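Local coordinates for GH18 chiitnase (Pseudoalteromonas aurantia, PDB 6K7Z), which probably hydrolyses internal beta-1,4 glycosidic bonds of chitin, as an endo-acting chitinase of glycoside hydrolase family 18, at residues 14-23 / 262-272; 33-41 / 85-96. One frame throughout, in Å; residues are numbered along the deposited sequence.

Interaction 1 of 2, residues 14-23 / 262-272; sequences PLINASELPY and FSSDHNGDWIK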
loop_
_atom_site.group_PDB
_atom_site.type_symbol
_atom_site.label_atom_id
_atom_site.label_comp_id
_atom_site.label_asym_id
_atom_site.label_seq_id
_atom_site.Cartn_x
_atom_site.Cartn_y
_atom_site.Cartn_z
ATOM N N PRO A 14 -5.821 -10.708 -16.531
ATOM C CA PRO A 14 -4.567 -10.215 -17.127
ATOM C C PRO A 14 -4.247 -8.793 -16.686
ATOM O O PRO A 14 -5.124 -7.932 -16.616
ATOM C CB PRO A 14 -4.841 -10.279 -18.632
ATOM C CG PRO A 14 -5.890 -11.338 -18.784
ATOM C CD PRO A 14 -6.740 -11.268 -17.542
ATOM N N LEU A 15 -2.967 -8.542 -16.405
ATOM C CA LEU A 15 -2.613 -7.247 -15.833
ATOM C C LEU A 15 -2.917 -6.106 -16.789
ATOM O O LEU A 15 -3.300 -5.013 -16.356
ATOM C CB LEU A 15 -1.142 -7.222 -15.448
ATOM C CG LEU A 15 -0.591 -5.922 -14.865
ATOM C CD1 LEU A 15 -1.255 -5.581 -13.552
ATOM C CD2 LEU A 15 0.929 -6.086 -14.672
ATOM N N ILE A 16 -2.766 -6.333 -18.091
ATOM C CA ILE A 16 -2.989 -5.255 -19.034
ATOM C C ILE A 16 -4.423 -4.735 -18.990
ATOM O O ILE A 16 -4.666 -3.598 -19.401
ATOM C CB ILE A 16 -2.602 -5.717 -20.451
ATOM C CG1 ILE A 16 -2.389 -4.505 -21.371
ATOM C CG2 ILE A 16 -3.626 -6.701 -20.982
ATOM C CD1 ILE A 16 -1.441 -4.766 -22.489
ATOM N N ASN A 17 -5.380 -5.531 -18.486
ATOM C CA ASN A 17 -6.755 -5.041 -18.351
ATOM C C ASN A 17 -6.823 -3.763 -17.527
ATOM O O ASN A 17 -7.731 -2.945 -17.729
ATOM C CB ASN A 17 -7.670 -6.105 -17.720
ATOM C CG ASN A 17 -8.059 -7.213 -18.705
ATOM O OD1 ASN A 17 -7.348 -7.471 -19.673
ATOM N ND2 ASN A 17 -9.180 -7.876 -18.446
ATOM N N ALA A 18 -5.888 -3.577 -16.591
ATOM C CA ALA A 18 -5.930 -2.396 -15.740
ATOM C C ALA A 18 -5.698 -1.118 -16.534
ATOM O O ALA A 18 -6.187 -0.057 -16.139
ATOM C CB ALA A 18 -4.902 -2.514 -14.613
ATOM N N SER A 19 -4.973 -1.202 -17.658
ATOM C CA SER A 19 -4.700 -0.024 -18.477
ATOM C C SER A 19 -5.964 0.601 -19.058
ATOM O O SER A 19 -5.936 1.773 -19.444
ATOM C CB SER A 19 -3.746 -0.386 -19.621
ATOM O OG SER A 19 -4.436 -1.153 -20.594
ATOM N N GLU A 20 -7.066 -0.145 -19.137
ATOM C CA GLU A 20 -8.309 0.382 -19.681
ATOM C C GLU A 20 -9.344 0.670 -18.603
ATOM O O GLU A 20 -10.510 0.902 -18.922
ATOM C CB GLU A 20 -8.883 -0.579 -20.723
ATOM C CG GLU A 20 -7.856 -1.045 -21.751
ATOM C CD GLU A 20 -7.381 0.047 -22.700
ATOM O OE1 GLU A 20 -7.840 1.203 -22.598
ATOM O OE2 GLU A 20 -6.523 -0.265 -23.561
ATOM N N LEU A 21 -8.944 0.664 -17.342
ATOM C CA LEU A 21 -9.840 0.883 -16.223
ATOM C C LEU A 21 -9.448 2.157 -15.487
ATOM O O LEU A 21 -8.334 2.666 -15.663
ATOM C CB LEU A 21 -9.804 -0.329 -15.281
ATOM C CG LEU A 21 -10.513 -1.506 -15.949
ATOM C CD1 LEU A 21 -10.197 -2.794 -15.199
ATOM C CD2 LEU A 21 -12.017 -1.253 -15.994
ATOM N N PRO A 22 -10.334 2.713 -14.699
ATOM C CA PRO A 22 -10.053 4.017 -14.069
ATOM C C PRO A 22 -9.218 3.891 -12.798
ATOM O O PRO A 22 -9.622 4.325 -11.706
ATOM C CB PRO A 22 -11.464 4.561 -13.806
ATOM C CG PRO A 22 -12.286 3.349 -13.579
ATOM C CD PRO A 22 -11.730 2.283 -14.479
ATOM N N TYR A 23 -8.043 3.276 -12.932
ATOM C CA TYR A 23 -7.040 3.240 -11.872
ATOM C C TYR A 23 -5.995 4.318 -12.102
ATOM O O TYR A 23 -5.615 4.598 -13.240
ATOM C CB TYR A 23 -6.328 1.887 -11.795
ATOM C CG TYR A 23 -7.168 0.807 -11.154
ATOM C CD1 TYR A 23 -7.487 0.867 -9.803
ATOM C CD2 TYR A 23 -7.629 -0.274 -11.902
ATOM C CE1 TYR A 23 -8.265 -0.110 -9.209
ATOM C CE2 TYR A 23 -8.401 -1.262 -11.321
ATOM C CZ TYR A 23 -8.713 -1.177 -9.975
ATOM O OH TYR A 23 -9.483 -2.169 -9.406
ATOM N N PHE A 262 -6.825 -6.595 -7.488
ATOM C CA PHE A 262 -7.275 -6.376 -8.862
ATOM C C PHE A 262 -8.017 -7.580 -9.441
ATOM O O PHE A 262 -9.104 -7.440 -10.019
ATOM C CB PHE A 262 -6.065 -6.020 -9.731
ATOM C CG PHE A 262 -6.405 -5.823 -11.169
ATOM C CD1 PHE A 262 -7.028 -4.653 -11.592
ATOM C CD2 PHE A 262 -6.126 -6.815 -12.097
ATOM C CE1 PHE A 262 -7.363 -4.478 -12.923
ATOM C CE2 PHE A 262 -6.443 -6.645 -13.435
ATOM C CZ PHE A 262 -7.053 -5.476 -13.852
ATOM N N SER A 263 -7.439 -8.773 -9.320
ATOM C CA SER A 263 -7.998 -9.914 -10.049
ATOM C C SER A 263 -9.280 -10.450 -9.430
ATOM O O SER A 263 -9.841 -11.428 -9.946
ATOM C CB SER A 263 -6.963 -11.032 -10.142
ATOM O OG SER A 263 -6.042 -10.751 -11.181
ATOM N N SER A 264 -9.767 -9.840 -8.360
ATOM C CA SER A 264 -11.052 -10.220 -7.791
ATOM C C SER A 264 -12.219 -9.433 -8.375
ATOM O O SER A 264 -13.374 -9.749 -8.063
ATOM C CB SER A 264 -11.036 -10.017 -6.278
ATOM O OG SER A 264 -10.094 -10.866 -5.675
ATOM N N ASP A 265 -11.950 -8.424 -9.197
ATOM C CA ASP A 265 -12.971 -7.489 -9.676
ATOM C C ASP A 265 -13.369 -7.857 -11.101
ATOM O O ASP A 265 -12.689 -7.499 -12.063
ATOM C CB ASP A 265 -12.468 -6.057 -9.619
ATOM C CG ASP A 265 -13.467 -5.080 -10.181
ATOM O OD1 ASP A 265 -14.666 -5.455 -10.299
ATOM O OD2 ASP A 265 -13.066 -3.942 -10.491
ATOM N N HIS A 266 -14.481 -8.519 -11.231
ATOM C CA HIS A 266 -15.041 -8.970 -12.507
ATOM C C HIS A 266 -15.405 -7.861 -13.481
ATOM O O HIS A 266 -16.212 -7.051 -13.201
ATOM C CB HIS A 266 -16.293 -9.794 -12.213
ATOM C CG HIS A 266 -16.813 -10.563 -13.374
ATOM N ND1 HIS A 266 -18.077 -10.395 -13.862
ATOM C CD2 HIS A 266 -16.241 -11.512 -14.139
ATOM C CE1 HIS A 266 -18.253 -11.179 -14.896
ATOM N NE2 HIS A 266 -17.157 -11.877 -15.078
ATOM N N ASN A 267 -14.775 -7.883 -14.633
ATOM C CA ASN A 267 -15.004 -6.886 -15.681
ATOM C C ASN A 267 -14.731 -5.464 -15.216
ATOM O O ASN A 267 -15.159 -4.510 -15.858
ATOM C CB ASN A 267 -16.417 -6.992 -16.268
ATOM C CG ASN A 267 -16.584 -8.216 -17.143
ATOM O OD1 ASN A 267 -17.645 -8.854 -17.148
ATOM N ND2 ASN A 267 -15.534 -8.560 -17.881
ATOM N N GLY A 268 -13.990 -5.300 -14.129
ATOM C CA GLY A 268 -13.736 -3.976 -13.609
ATOM C C GLY A 268 -14.959 -3.261 -13.086
ATOM O O GLY A 268 -14.924 -2.037 -12.923
ATOM N N ASP A 269 -16.047 -3.986 -12.825
ATOM C CA ASP A 269 -17.280 -3.325 -12.398
ATOM C C ASP A 269 -17.100 -2.586 -11.076
ATOM O O ASP A 269 -17.660 -1.500 -10.890
ATOM C CB ASP A 269 -18.415 -4.338 -12.271
ATOM C CG ASP A 269 -18.845 -4.889 -13.596
ATOM O OD1 ASP A 269 -18.583 -4.235 -14.634
ATOM O OD2 ASP A 269 -19.445 -5.977 -13.595
ATOM N N TRP A 270 -16.356 -3.172 -10.138
ATOM C CA TRP A 270 -16.166 -2.537 -8.830
ATOM C C TRP A 270 -15.451 -1.200 -8.975
ATOM O O TRP A 270 -15.912 -0.174 -8.454
ATOM C CB TRP A 270 -15.378 -3.479 -7.909
ATOM C CG TRP A 270 -15.284 -3.113 -6.431
ATOM C CD1 TRP A 270 -16.031 -3.638 -5.419
ATOM C CD2 TRP A 270 -14.347 -2.217 -5.808
ATOM N NE1 TRP A 270 -15.641 -3.113 -4.212
ATOM C CE2 TRP A 270 -14.609 -2.240 -4.420
ATOM C CE3 TRP A 270 -13.321 -1.398 -6.285
ATOM C CZ2 TRP A 270 -13.902 -1.464 -3.515
ATOM C CZ3 TRP A 270 -12.614 -0.626 -5.386
ATOM C CH2 TRP A 270 -12.900 -0.667 -4.014
ATOM N N ILE A 271 -14.330 -1.183 -9.703
ATOM C CA ILE A 271 -13.582 0.067 -9.809
ATOM C C ILE A 271 -14.362 1.089 -10.618
ATOM O O ILE A 271 -14.306 2.287 -10.328
ATOM C CB ILE A 271 -12.168 -0.170 -10.382
ATOM C CG1 ILE A 271 -11.338 1.112 -10.281
ATOM C CG2 ILE A 271 -12.207 -0.645 -11.839
ATOM C CD1 ILE A 271 -11.233 1.661 -8.883
ATOM N N LYS A 272 -15.140 0.649 -11.610
ATOM C CA LYS A 272 -15.953 1.607 -12.354
ATOM C C LYS A 272 -16.977 2.293 -11.446
ATOM O O LYS A 272 -17.126 3.519 -11.486
ATOM C CB LYS A 272 -16.637 0.913 -13.525
ATOM C CG LYS A 272 -15.695 0.569 -14.685
ATOM C CD LYS A 272 -16.477 -0.207 -15.762
ATOM C CE LYS A 272 -15.554 -0.954 -16.676
ATOM N NZ LYS A 272 -16.295 -1.722 -17.726
HETATM O O HOH W 1 -10.621 -3.704 -11.217
#
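The closing seam of the TIM barrel brings Tyr-23 and Phe-262 together: segment 14-23 belongs to the connection between strands 3-8 and 25-33, and segment 262-272 follows strand 256-260, which pairs in parallel with strand 3-8. No direct hydrogen bond joins the two segments, so the evidence for their fit is apolar contact and one bridging water. Ile-271 lies over a face of the Tyr-23 ring, its CG1 3.6 Å from the ring centroid and 20° off the normal, a CH-pi contact displaced toward the rim. Phe-262 meets the same tyrosine obliquely, the planes at 61°, with Tyr-23 CE2 3.7 Å from Phe-262 CD1. With CG opposite the backbone N (chi1 178°), Phe-262 pushes its ring out to the turn around Ala-18, where Phe-262 CE1 rests 3.6 Å from Ala-18 CB. The tyrosine hydroxyl and Asp-265 do not meet directly; a water in the plane of the tyrosine ring lies 2.6 Å from Tyr-23 OH and donates to Asp-265 OD2. Tyr-23 OH has a second partner in the side-chain amide of Asn-259 on strand 256-260. Asp-265 in turn grips the start of helix 269-277, with Trp-270 N giving to OD1 at 2.8 Å on the syn side and Ile-271 N giving to OD2 at 3.1 Å from above the carboxylate plane. Gly-268, at the N-cap with positive phi, lies against Leu-21; a beta carbon there would clash with Leu-21 CD2, the same methyl that meets Lys-272 CE at 3.6 Å.

Interaction 2 of 2, residues 33-41 / 85-96; sequences SSSNNPFNL and AYRSLSEDTAKL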
loop_
_atom_site.group_PDB
_atom_site.type_symbol
_atom_site.label_atom_id
_atom_site.label_comp_id
_atom_site.label_asym_id
_atom_site.label_seq_id
_atom_site.Cartn_x
_atom_site.Cartn_y
_atom_site.Cartn_z
ATOM N N SER A 33 11.815 -10.211 1.391
ATOM C CA SER A 33 13.055 -10.878 1.772
ATOM C C SER A 33 12.981 -12.372 1.480
ATOM O O SER A 33 11.942 -13.007 1.676
ATOM C CB SER A 33 13.331 -10.671 3.260
ATOM O OG SER A 33 13.697 -9.330 3.543
ATOM N N SER A 34 14.095 -12.940 1.029
ATOM C CA SER A 34 14.198 -14.393 0.997
ATOM C C SER A 34 14.368 -14.919 2.417
ATOM O O SER A 34 14.878 -14.223 3.297
ATOM C CB SER A 34 15.378 -14.846 0.135
ATOM O OG SER A 34 16.604 -14.698 0.823
ATOM N N SER A 35 13.984 -16.157 2.624
ATOM C CA SER A 35 14.102 -16.827 3.913
ATOM C C SER A 35 15.564 -16.972 4.275
ATOM O O SER A 35 15.912 -16.973 5.428
ATOM C CB SER A 35 13.528 -18.238 3.850
ATOM O OG SER A 35 14.062 -18.901 2.737
ATOM N N ASN A 36 16.365 -17.138 3.239
ATOM C CA ASN A 36 17.794 -17.314 3.256
ATOM C C ASN A 36 18.589 -16.155 3.865
ATOM O O ASN A 36 19.132 -16.293 4.933
ATOM C CB ASN A 36 18.309 -17.511 1.799
ATOM C CG ASN A 36 19.839 -17.721 1.683
ATOM O OD1 ASN A 36 20.390 -17.810 0.592
ATOM N ND2 ASN A 36 20.514 -17.834 2.800
ATOM N N ASN A 37 18.617 -15.060 3.145
ATOM C CA ASN A 37 19.317 -13.820 3.430
ATOM C C ASN A 37 18.352 -12.678 3.245
ATOM O O ASN A 37 17.943 -12.426 2.172
ATOM C CB ASN A 37 20.412 -13.648 2.416
ATOM C CG ASN A 37 21.081 -12.297 2.497
ATOM O OD1 ASN A 37 20.778 -11.498 3.318
ATOM N ND2 ASN A 37 22.009 -12.067 1.614
ATOM N N PRO A 38 18.007 -11.992 4.297
ATOM C CA PRO A 38 16.963 -10.954 4.236
ATOM C C PRO A 38 17.281 -9.834 3.267
ATOM O O PRO A 38 16.360 -9.148 2.811
ATOM C CB PRO A 38 16.897 -10.424 5.677
ATOM C CG PRO A 38 17.696 -11.382 6.510
ATOM C CD PRO A 38 18.673 -12.043 5.607
ATOM N N PHE A 39 18.557 -9.604 2.952
ATOM C CA PHE A 39 18.896 -8.526 2.036
ATOM C C PHE A 39 18.795 -8.940 0.578
ATOM O O PHE A 39 18.882 -8.072 -0.294
ATOM C CB PHE A 39 20.293 -7.991 2.338
ATOM C CG PHE A 39 20.365 -7.220 3.616
ATOM C CD1 PHE A 39 20.066 -5.866 3.635
ATOM C CD2 PHE A 39 20.692 -7.850 4.806
ATOM C CE1 PHE A 39 20.110 -5.145 4.826
ATOM C CE2 PHE A 39 20.742 -7.134 6.003
ATOM C CZ PHE A 39 20.450 -5.782 6.011
ATOM N N ASN A 40 18.606 -10.228 0.298
ATOM C CA ASN A 40 18.282 -10.696 -1.046
ATOM C C ASN A 40 16.767 -10.637 -1.209
ATOM O O ASN A 40 16.036 -11.364 -0.526
ATOM C CB ASN A 40 18.793 -12.117 -1.274
ATOM C CG ASN A 40 20.305 -12.204 -1.262
ATOM O OD1 ASN A 40 20.999 -11.197 -1.418
ATOM N ND2 ASN A 40 20.827 -13.415 -1.072
ATOM N N LEU A 41 16.297 -9.781 -2.108
ATOM C CA LEU A 41 14.866 -9.551 -2.293
ATOM C C LEU A 41 14.348 -10.411 -3.442
ATOM O O LEU A 41 14.957 -10.448 -4.517
ATOM C CB LEU A 41 14.593 -8.070 -2.565
ATOM C CG LEU A 41 15.212 -7.115 -1.536
ATOM C CD1 LEU A 41 14.762 -5.672 -1.764
ATOM C CD2 LEU A 41 14.893 -7.568 -0.123
ATOM N N ALA A 85 13.185 -11.151 9.414
ATOM C CA ALA A 85 13.824 -10.539 8.252
ATOM C C ALA A 85 13.912 -9.026 8.412
ATOM O O ALA A 85 14.953 -8.423 8.120
ATOM C CB ALA A 85 13.065 -10.910 6.979
ATOM N N TYR A 86 12.830 -8.401 8.886
ATOM C CA TYR A 86 12.843 -6.964 9.139
ATOM C C TYR A 86 13.876 -6.600 10.198
ATOM O O TYR A 86 14.549 -5.570 10.091
ATOM C CB TYR A 86 11.461 -6.491 9.599
ATOM C CG TYR A 86 10.389 -6.365 8.529
ATOM C CD1 TYR A 86 10.514 -5.446 7.490
ATOM C CD2 TYR A 86 9.226 -7.121 8.598
ATOM C CE1 TYR A 86 9.517 -5.313 6.522
ATOM C CE2 TYR A 86 8.226 -6.991 7.644
ATOM C CZ TYR A 86 8.375 -6.086 6.611
ATOM O OH TYR A 86 7.373 -5.965 5.660
ATOM N N ARG A 87 14.003 -7.424 11.238
ATOM C CA ARG A 87 14.988 -7.143 12.282
ATOM C C ARG A 87 16.381 -6.999 11.689
ATOM O O ARG A 87 17.118 -6.062 12.023
ATOM C CB ARG A 87 14.974 -8.250 13.334
ATOM C CG ARG A 87 15.774 -7.931 14.600
ATOM C CD ARG A 87 15.792 -9.140 15.521
ATOM N NE ARG A 87 16.384 -8.849 16.824
ATOM C CZ ARG A 87 16.665 -9.777 17.734
ATOM N NH1 ARG A 87 16.418 -11.056 17.471
ATOM N NH2 ARG A 87 17.192 -9.430 18.906
ATOM N N SER A 88 16.758 -7.923 10.806
ATOM C CA SER A 88 18.056 -7.834 10.145
ATOM C C SER A 88 18.139 -6.606 9.251
ATOM O O SER A 88 19.151 -5.894 9.252
ATOM C CB SER A 88 18.314 -9.098 9.330
ATOM O OG SER A 88 18.335 -10.241 10.167
ATOM N N LEU A 89 17.086 -6.351 8.469
ATOM C CA LEU A 89 17.097 -5.211 7.566
ATOM C C LEU A 89 17.234 -3.906 8.321
ATOM O O LEU A 89 17.826 -2.952 7.802
ATOM C CB LEU A 89 15.818 -5.184 6.733
ATOM C CG LEU A 89 15.632 -6.347 5.768
ATOM C CD1 LEU A 89 14.233 -6.277 5.200
ATOM C CD2 LEU A 89 16.661 -6.294 4.649
ATOM N N SER A 90 16.690 -3.846 9.538
ATOM C CA SER A 90 16.705 -2.612 10.308
ATOM C C SER A 90 18.114 -2.190 10.678
ATOM O O SER A 90 18.322 -1.024 11.021
ATOM C CB SER A 90 15.875 -2.763 11.580
ATOM O OG SER A 90 16.548 -3.596 12.518
ATOM N N GLU A 91 19.075 -3.116 10.626
ATOM C CA GLU A 91 20.465 -2.804 10.930
ATOM C C GLU A 91 21.217 -2.217 9.742
ATOM O O GLU A 91 22.351 -1.755 9.923
ATOM C CB GLU A 91 21.177 -4.062 11.441
ATOM C CG GLU A 91 20.506 -4.634 12.696
ATOM C CD GLU A 91 21.015 -6.010 13.083
ATOM O OE1 GLU A 91 21.672 -6.667 12.249
ATOM O OE2 GLU A 91 20.751 -6.431 14.232
ATOM N N ASP A 92 20.615 -2.199 8.547
ATOM C CA ASP A 92 21.235 -1.545 7.397
ATOM C C ASP A 92 20.173 -1.086 6.399
ATOM O O ASP A 92 20.037 -1.658 5.310
ATOM C CB ASP A 92 22.257 -2.479 6.739
ATOM C CG ASP A 92 23.204 -1.752 5.795
ATOM O OD1 ASP A 92 22.894 -0.621 5.370
ATOM O OD2 ASP A 92 24.268 -2.321 5.475
ATOM N N THR A 93 19.419 -0.043 6.759
ATOM C CA THR A 93 18.361 0.445 5.876
ATOM C C THR A 93 18.917 1.046 4.596
ATOM O O THR A 93 18.225 1.055 3.575
ATOM C CB THR A 93 17.493 1.484 6.596
ATOM O OG1 THR A 93 18.303 2.615 6.962
ATOM C CG2 THR A 93 16.876 0.872 7.834
ATOM N N ALA A 94 20.147 1.566 4.619
ATOM C CA ALA A 94 20.682 2.163 3.402
ATOM C C ALA A 94 20.896 1.100 2.336
ATOM O O ALA A 94 20.642 1.337 1.152
ATOM C CB ALA A 94 21.980 2.912 3.703
ATOM N N LYS A 95 21.342 -0.087 2.749
ATOM C CA LYS A 95 21.532 -1.182 1.812
ATOM C C LYS A 95 20.200 -1.649 1.249
ATOM O O LYS A 95 20.080 -1.886 0.040
ATOM C CB LYS A 95 22.264 -2.334 2.504
ATOM C CG LYS A 95 22.592 -3.497 1.595
ATOM C CD LYS A 95 23.547 -4.488 2.270
ATOM C CE LYS A 95 24.046 -5.525 1.262
ATOM N NZ LYS A 95 24.840 -6.638 1.873
ATOM N N LEU A 96 19.192 -1.785 2.114
ATOM C CA LEU A 96 17.851 -2.123 1.655
ATOM C C LEU A 96 17.332 -1.067 0.687
ATOM O O LEU A 96 16.834 -1.391 -0.402
ATOM C CB LEU A 96 16.917 -2.269 2.859
ATOM C CG LEU A 96 15.441 -2.532 2.547
ATOM C CD1 LEU A 96 15.285 -3.834 1.781
ATOM C CD2 LEU A 96 14.604 -2.559 3.820
#
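The Phe-39 ring has Leu-89 over one face and Lys-95 toward the other, with Asp-92 O and Asn-37 OD1 at its edge. It belongs to a hairpin extending TIM-barrel strand 25-33 into antiparallel strand 41-43, which packs on helices 83-89 and 93-106 after strand 71-77. Leu-89 CD2 stands 3.8 Å from the ring centroid and 19° off the normal, a CH-pi contact shifted toward the rim. From the far side, Lys-95 crosses the phenylalanine at about a right angle; its NZ is 5.3 Å from the centroid, at most a weak cation-pi attraction. Phe-39 has CG opposite its carbonyl carbon (chi1 -71°), which carries the ring in between these two side chains. In the ring plane, Asp-92 O approaches Phe-39 CE1 at 3.5 Å. Asp-92 also N-caps helix 93-106, OD1 accepting from Lys-95 N. Replacing Phe-39 by an alanine would probably open a gap between Leu-89 and the aliphatic chain of Lys-95, leaving the hairpin less firmly anchored. The backbone at Phe-39 is held by an Asx turn, Phe-39 N giving to Asn-37 OD1 at 2.9 Å. Beside it, Pro-38 sets CG 3.7 Å from Ser-88 CB, and Ser-33 CB touches the methyl of Ala-85. Leu-41 meets Leu-96 through their CD1 methyls, both leucines also reaching Phe-76 of strand 71-77. Pro-38 O accepts from Ser-33 OG at 2.8 Å, on a lone pair in the carbonyl plane, while Leu-89 CD2 lies 3.4 Å from Pro-38 O.

Strand 25-33 is the element that ties the two sites together: residues 14-23 lead into it, and its last residue, Ser-33, begins the hairpin of interaction 2. The contacts nevertheless lie on opposite sides of the chain's centre, their own centres 33 Å apart and their nearest atoms about 18 Å apart. Along the chain the order is 14-23, 33-41, 85-96 and 262-272, so interaction 2 falls wholly between the two halves of interaction 1. Interaction 1 bridges 238 residues and closes the barrel's two ends together, whereas interaction 2 spans 43 and fastens a hairpin to the helices that follow the next barrel strand, 71-77.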